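Local coordinates for cytokinin riboside 5'-monophosphate phosphoribohydrolase (PDB 5WQ3), which is a member of the SLOG clan with a Rossmann-like fold, in which helices flank a parallel beta-sheet, at residues H213-V216 against M220-E223; H40-K43 against P47-V50. One frame throughout, in Å; residues are numbered along the deposited sequence.

Contact 1: residues H213-V216 against M220-E223; sequences HRLV and MIDE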
ATOM      1  N   HIS C 213       9.930 -17.095 -74.069  1.00 42.83           N
ATOM      2  CA  HIS C 213       9.239 -18.332 -74.407  1.00 49.50           C
ATOM      3  C   HIS C 213       7.726 -18.117 -74.338  1.00 48.52           C
ATOM      4  O   HIS C 213       6.945 -18.857 -74.912  1.00 59.22           O
ATOM      5  CB  HIS C 213       9.737 -19.504 -73.546  1.00 52.45           C
ATOM      6  CG  HIS C 213      11.143 -19.929 -73.870  1.00 65.04           C
ATOM      7  ND1 HIS C 213      12.142 -20.036 -72.917  1.00 69.53           N
ATOM      8  CD2 HIS C 213      11.727 -20.240 -75.058  1.00 69.44           C
ATOM      9  CE1 HIS C 213      13.272 -20.408 -73.500  1.00 72.09           C
ATOM     10  NE2 HIS C 213      13.049 -20.535 -74.800  1.00 70.52           N
ATOM     11  N   ARG C 214       7.303 -17.072 -73.680  1.00 39.72           N
ATOM     12  CA  ARG C 214       5.919 -16.896 -73.528  1.00 32.36           C
ATOM     13  C   ARG C 214       5.434 -15.606 -74.129  1.00 29.21           C
ATOM     14  O   ARG C 214       4.490 -15.630 -74.924  1.00 30.16           O
ATOM     15  CB  ARG C 214       5.593 -17.001 -72.048  1.00 35.65           C
ATOM     16  CG  ARG C 214       4.140 -16.993 -71.707  1.00 36.82           C
ATOM     17  CD  ARG C 214       3.350 -18.047 -72.461  1.00 39.21           C
ATOM     18  NE  ARG C 214       3.627 -19.384 -71.937  1.00 41.12           N
ATOM     19  CZ  ARG C 214       2.765 -20.407 -72.016  1.00 41.96           C
ATOM     20  NH1 ARG C 214       1.559 -20.251 -72.593  1.00 40.89           N
ATOM     21  NH2 ARG C 214       3.098 -21.582 -71.506  1.00 41.44           N
ATOM     22  N   LEU C 215       6.015 -14.456 -73.808  1.00 24.07           N
ATOM     23  CA  LEU C 215       5.415 -13.254 -74.422  1.00 25.05           C
ATOM     24  C   LEU C 215       5.680 -13.172 -75.963  1.00 26.62           C
ATOM     25  O   LEU C 215       4.836 -12.708 -76.744  1.00 29.27           O
ATOM     26  CB  LEU C 215       5.928 -11.990 -73.766  1.00 25.90           C
ATOM     27  CG  LEU C 215       5.732 -11.836 -72.263  1.00 28.36           C
ATOM     28  CD1 LEU C 215       6.053 -10.433 -71.739  1.00 29.42           C
ATOM     29  CD2 LEU C 215       4.331 -12.182 -71.879  1.00 27.15           C
ATOM     30  N   VAL C 216       6.878 -13.532 -76.392  1.00 28.13           N
ATOM     31  CA  VAL C 216       7.201 -13.473 -77.840  1.00 32.91           C
ATOM     32  C   VAL C 216       6.355 -14.542 -78.528  1.00 36.34           C
ATOM     33  O   VAL C 216       5.561 -14.270 -79.444  1.00 32.69           O
ATOM     34  CB  VAL C 216       8.688 -13.789 -78.122  1.00 31.61           C
ATOM     35  CG1 VAL C 216       8.959 -13.803 -79.622  1.00 35.61           C
ATOM     36  CG2 VAL C 216       9.610 -12.798 -77.412  1.00 33.45           C
ATOM     37  N   MET C 220       2.754 -11.233 -77.745  1.00 34.06           N
ATOM     38  CA  MET C 220       2.434 -10.090 -76.871  1.00 33.96           C
ATOM     39  C   MET C 220       3.434  -8.940 -77.086  1.00 35.89           C
ATOM     40  O   MET C 220       3.105  -7.754 -76.915  1.00 38.46           O
ATOM     41  CB  MET C 220       2.566 -10.502 -75.413  1.00 38.02           C
ATOM     42  CG  MET C 220       1.786 -11.743 -74.940  1.00 42.01           C
ATOM     43  SD  MET C 220       0.054 -11.404 -74.924  1.00 43.59           S
ATOM     44  CE  MET C 220      -0.721 -12.934 -74.419  1.00 48.80           C
ATOM     45  N   ILE C 221       4.687  -9.315 -77.347  1.00 33.06           N
ATOM     46  CA  ILE C 221       5.746  -8.367 -77.708  1.00 35.04           C
ATOM     47  C   ILE C 221       6.412  -8.864 -78.975  1.00 36.99           C
ATOM     48  O   ILE C 221       6.228 -10.004 -79.369  1.00 33.81           O
ATOM     49  CB  ILE C 221       6.823  -8.279 -76.624  1.00 31.47           C
ATOM     50  CG1 ILE C 221       7.663  -9.544 -76.609  1.00 28.66           C
ATOM     51  CG2 ILE C 221       6.196  -7.937 -75.260  1.00 31.69           C
ATOM     52  CD1 ILE C 221       8.653  -9.609 -75.501  1.00 26.79           C
ATOM     53  N   ASP C 222       7.215  -8.019 -79.596  1.00 42.34           N
ATOM     54  CA  ASP C 222       8.099  -8.500 -80.649  1.00 43.20           C
ATOM     55  C   ASP C 222       9.434  -8.764 -80.071  1.00 41.10           C
ATOM     56  O   ASP C 222       9.821  -8.256 -79.016  1.00 38.78           O
ATOM     57  CB  ASP C 222       8.171  -7.532 -81.793  1.00 47.08           C
ATOM     58  CG  ASP C 222       6.811  -7.276 -82.372  1.00 50.83           C
ATOM     59  OD1 ASP C 222       6.019  -8.239 -82.460  1.00 55.20           O
ATOM     60  OD2 ASP C 222       6.507  -6.123 -82.693  1.00 54.48           O
ATOM     61  N   GLU C 223      10.136  -9.627 -80.755  1.00 45.01           N
ATOM     62  CA  GLU C 223      11.345 -10.142 -80.225  1.00 45.82           C
ATOM     63  C   GLU C 223      12.417  -9.091 -79.986  1.00 37.14           C
ATOM     64  O   GLU C 223      13.215  -9.238 -79.066  1.00 34.37           O
ATOM     65  CB  GLU C 223      11.894 -11.223 -81.115  1.00 48.12           C
ATOM     66  CG  GLU C 223      12.804 -12.120 -80.327  1.00 52.96           C
ATOM     67  CD  GLU C 223      13.336 -13.243 -81.170  1.00 61.97           C
ATOM     68  OE1 GLU C 223      14.088 -14.063 -80.599  1.00 65.36           O
ATOM     69  OE2 GLU C 223      13.018 -13.283 -82.390  1.00 62.40           O
TER

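Contact 2: residues H40-K43 against P47-V50; sequences HNWK and PWRV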
ATOM      1  N   HIS C  40     -13.266  18.046 -42.910  1.00 77.58           N
ATOM      2  CA  HIS C  40     -12.091  17.722 -42.035  1.00 75.57           C
ATOM      3  C   HIS C  40     -10.892  18.607 -42.284  1.00 79.43           C
ATOM      4  O   HIS C  40     -10.295  19.127 -41.338  1.00 93.37           O
ATOM      5  CB  HIS C  40     -11.682  16.237 -42.118  1.00 64.44           C
ATOM      6  CG  HIS C  40     -11.293  15.743 -43.492  1.00 52.64           C
ATOM      7  ND1 HIS C  40     -12.058  15.938 -44.623  1.00 50.72           N
ATOM      8  CD2 HIS C  40     -10.257  14.968 -43.880  1.00 35.38           C
ATOM      9  CE1 HIS C  40     -11.516  15.279 -45.627  1.00 45.99           C
ATOM     10  NE2 HIS C  40     -10.452  14.652 -45.176  1.00 30.10           N
ATOM     11  N   ASN C  41     -10.533  18.765 -43.548  1.00 72.55           N
ATOM     12  CA  ASN C  41      -9.391  19.582 -43.914  1.00 75.47           C
ATOM     13  C   ASN C  41      -9.427  19.849 -45.392  1.00 62.96           C
ATOM     14  O   ASN C  41      -9.668  18.946 -46.211  1.00 54.02           O
ATOM     15  CB  ASN C  41      -8.059  18.872 -43.581  1.00 80.15           C
ATOM     16  CG  ASN C  41      -7.254  19.587 -42.510  1.00 83.47           C
ATOM     17  OD1 ASN C  41      -7.349  20.805 -42.334  1.00 92.88           O
ATOM     18  ND2 ASN C  41      -6.438  18.828 -41.800  1.00 80.26           N
ATOM     19  N   TRP C  42      -9.057  21.059 -45.724  1.00 63.71           N
ATOM     20  CA  TRP C  42      -8.777  21.372 -47.088  1.00 64.22           C
ATOM     21  C   TRP C  42      -7.681  20.474 -47.570  1.00 60.32           C
ATOM     22  O   TRP C  42      -7.701  20.012 -48.676  1.00 61.49           O
ATOM     23  CB  TRP C  42      -8.324  22.797 -47.182  1.00 66.04           C
ATOM     24  CG  TRP C  42      -7.379  23.222 -46.151  1.00 71.64           C
ATOM     25  CD1 TRP C  42      -7.683  23.726 -44.947  1.00 76.97           C
ATOM     26  CD2 TRP C  42      -5.961  23.229 -46.235  1.00 66.70           C
ATOM     27  NE1 TRP C  42      -6.560  24.049 -44.274  1.00 70.21           N
ATOM     28  CE2 TRP C  42      -5.483  23.756 -45.049  1.00 63.10           C
ATOM     29  CE3 TRP C  42      -5.052  22.849 -47.204  1.00 60.26           C
ATOM     30  CZ2 TRP C  42      -4.145  23.905 -44.802  1.00 66.66           C
ATOM     31  CZ3 TRP C  42      -3.739  22.998 -46.959  1.00 62.01           C
ATOM     32  CH2 TRP C  42      -3.284  23.522 -45.781  1.00 66.51           C
ATOM     33  N   LYS C  43      -6.723  20.209 -46.708  1.00 59.39           N
ATOM     34  CA  LYS C  43      -5.536  19.466 -47.084  1.00 58.19           C
ATOM     35  C   LYS C  43      -5.781  18.060 -47.547  1.00 51.02           C
ATOM     36  O   LYS C  43      -4.983  17.493 -48.235  1.00 53.06           O
ATOM     37  CB  LYS C  43      -4.568  19.441 -45.924  1.00 61.23           C
ATOM     38  CG  LYS C  43      -3.174  19.057 -46.304  1.00 60.77           C
ATOM     39  CD  LYS C  43      -2.423  18.633 -45.082  1.00 60.71           C
ATOM     40  CE  LYS C  43      -1.222  19.515 -44.883  1.00 64.12           C
ATOM     41  NZ  LYS C  43      -0.100  18.695 -44.374  1.00 63.45           N
ATOM     42  N   PRO C  47      -8.794  19.578 -54.283  1.00 18.38           N
ATOM     43  CA  PRO C  47      -8.220  20.848 -54.793  1.00 19.74           C
ATOM     44  C   PRO C  47      -6.809  21.035 -54.362  1.00 20.05           C
ATOM     45  O   PRO C  47      -5.926  21.319 -55.174  1.00 16.52           O
ATOM     46  CB  PRO C  47      -9.125  21.926 -54.193  1.00 18.66           C
ATOM     47  CG  PRO C  47     -10.445  21.237 -54.063  1.00 19.04           C
ATOM     48  CD  PRO C  47     -10.056  19.819 -53.583  1.00 19.50           C
ATOM     49  N   TRP C  48      -6.578  20.756 -53.087  1.00 19.93           N
ATOM     50  CA  TRP C  48      -5.234  20.786 -52.551  1.00 19.48           C
ATOM     51  C   TRP C  48      -4.336  19.718 -53.120  1.00 18.36           C
ATOM     52  O   TRP C  48      -3.157  19.944 -53.326  1.00 17.08           O
ATOM     53  CB  TRP C  48      -5.261  20.640 -51.031  1.00 18.80           C
ATOM     54  CG  TRP C  48      -3.891  20.943 -50.396  1.00 19.45           C
ATOM     55  CD1 TRP C  48      -3.093  20.074 -49.768  1.00 20.29           C
ATOM     56  CD2 TRP C  48      -3.211  22.214 -50.367  1.00 19.57           C
ATOM     57  NE1 TRP C  48      -1.937  20.727 -49.303  1.00 21.27           N
ATOM     58  CE2 TRP C  48      -1.997  22.034 -49.698  1.00 20.76           C
ATOM     59  CE3 TRP C  48      -3.521  23.496 -50.874  1.00 22.39           C
ATOM     60  CZ2 TRP C  48      -1.092  23.057 -49.503  1.00 21.02           C
ATOM     61  CZ3 TRP C  48      -2.647  24.522 -50.624  1.00 23.92           C
ATOM     62  CH2 TRP C  48      -1.432  24.300 -49.949  1.00 24.77           C
ATOM     63  N   ARG C  49      -4.877  18.537 -53.343  0.50 18.62           N
ATOM     64  CA  ARG C  49      -4.083  17.483 -53.970  0.50 21.33           C
ATOM     65  C   ARG C  49      -3.529  17.892 -55.360  0.50 20.04           C
ATOM     66  O   ARG C  49      -2.377  17.637 -55.682  0.50 20.15           O
ATOM     67  CB  ARG C  49      -4.942  16.253 -54.146  0.50 22.78           C
ATOM     68  CG  ARG C  49      -4.274  15.191 -54.973  0.50 26.18           C
ATOM     69  CD  ARG C  49      -4.423  13.911 -54.211  0.50 30.63           C
ATOM     70  NE  ARG C  49      -3.660  12.840 -54.793  0.50 32.75           N
ATOM     71  CZ  ARG C  49      -4.239  11.762 -55.273  0.50 31.30           C
ATOM     72  NH1 ARG C  49      -5.544  11.711 -55.240  0.50 26.00           N
ATOM     73  NH2 ARG C  49      -3.502  10.781 -55.818  0.50 32.49           N
ATOM     74  N   VAL C  50      -4.382  18.502 -56.171  1.00 19.39           N
ATOM     75  CA  VAL C  50      -3.972  18.995 -57.511  1.00 20.05           C
ATOM     76  C   VAL C  50      -2.870  20.072 -57.394  1.00 18.82           C
ATOM     77  O   VAL C  50      -1.857  20.047 -58.131  1.00 16.56           O
ATOM     78  CB  VAL C  50      -5.250  19.447 -58.261  1.00 20.85           C
ATOM     79  CG1 VAL C  50      -4.974  20.432 -59.340  1.00 21.23           C
ATOM     80  CG2 VAL C  50      -5.985  18.179 -58.795  1.00 22.00           C
TER
HETATM   81  O   HOH W   1      -8.733  21.148 -50.935  1.00 34.20           O

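Contact 1: residues H213-V216 against M220-E223
A short helix-loop-helix connection on the surface of the Rossmann-like fold is closed here, where Leu215 and Val216 meet Met220 and Ile221. Helix 201-216 ends at 213-216 with a wider, pi-type turn. The chain then doubles back and leads into helix 223-227. The backbone closes the turn at one oxygen. Leu215 O accepts from Met220 N at 2.7 Å. The donor lies nearly in line with the carbonyl (C=O...N 162°), but the N-H itself is bent away from straight (142°). Ile221 N also points at Leu215 O, at 3.4 Å, and this second bond is weak. One carbonyl near the helix end thus serves two successive N-H groups, five and six residues later.

The side chains close the turn with apolar contacts. Leu215 and Met220 cross at about a right angle, with Leu215 CD2 4.0 Å from Met220 CG. Met220 CB starts toward the helix, but the chain bends at chi2 and carries the sulfur end off. The end of Ile221, by contrast, closes on the helix. Its CG1 sits in the crowded position between backbone N and carbonyl carbon (chi1 72°). This sets CG1 beside Val216, and the extended chain beyond it carries CD1 on to the helix. There CD1 meets two residues, lying 4.0 Å from Leu215 CB and closer to Val216. Val216 also reaches past Ile221, with its CG1 4.2 Å from Glu223 CB.

Val226 of helix 223-227 touches both Val216 and Ile221 and extends this apolar patch. Arg214 NH1 forms a salt bridge with Glu218 OE2 in the intervening loop. The shortest apolar approach between the two segments joins methyl to methyl: Val216 CG2 and Ile221 CD1, 3.8 Å apart.

Contact 2: residues H40-K43 against P47-V50
Trp42 and Trp48 are brought together by two different first torsions. In Trp42, CG lies between the backbone N and the carbonyl carbon (chi1 43°), which turns the indole in toward the helix. In Trp48, CG is anti to the backbone N (chi1 -169°), and the indole reaches back toward the incoming loop. The side chains run side by side and point the same way, yet their rings are almost perpendicular, with planes at 82°. The edge of Trp42 meets the face of Trp48. Trp42 CZ3 stands over the centre of that ring, 3.4 Å from Trp48 CE2, and Trp42 CE3 lies 3.7 Å from Trp48 CD2. The six-membered rings have their centroids 4.8 Å apart.

Lys43 adds to the contact through the aliphatic base of its side chain. Its CG is 3.6 Å from Trp48 CD1, while the chain bends further out and leads the amino group away. Lys43 CB lies above one face of the Trp42 ring, near its rim.

The backbones are linked through one water. It donates to Trp42 O at 2.7 Å and accepts from Trp48 N at 3.1 Å. An early N-H of the helix is met by this water, which also binds the loop carbonyl. Nearby, His40 NE2 hydrogen-bonds to His44 ND1.

The arrangement is a T-shaped (edge-to-face) tryptophan pair with a bridging water, joining the loop at the start of the modelled chain to the first turn of helix 46-64.

In the fold
Contact 2 comes first along the chain and closes well before contact 1 opens. Their centres are 44 Å apart and their nearest atoms about 28 Å, so they do not touch. Contact 2 sits where the modelled chain enters helix 46-64, ahead of strand 70-74 in the middle of the parallel sheet. Contact 1 lies at the C-terminal end of helix 201-216, which comes after strand 196-199, and its loop leads by helix 223-227 to the outermost strand 230-232. Both are surface turns at helix ends. In the assembly, His40 of contact 2 packs on Gly219 of a second subunit, a residue in the loop that contact 1 spans.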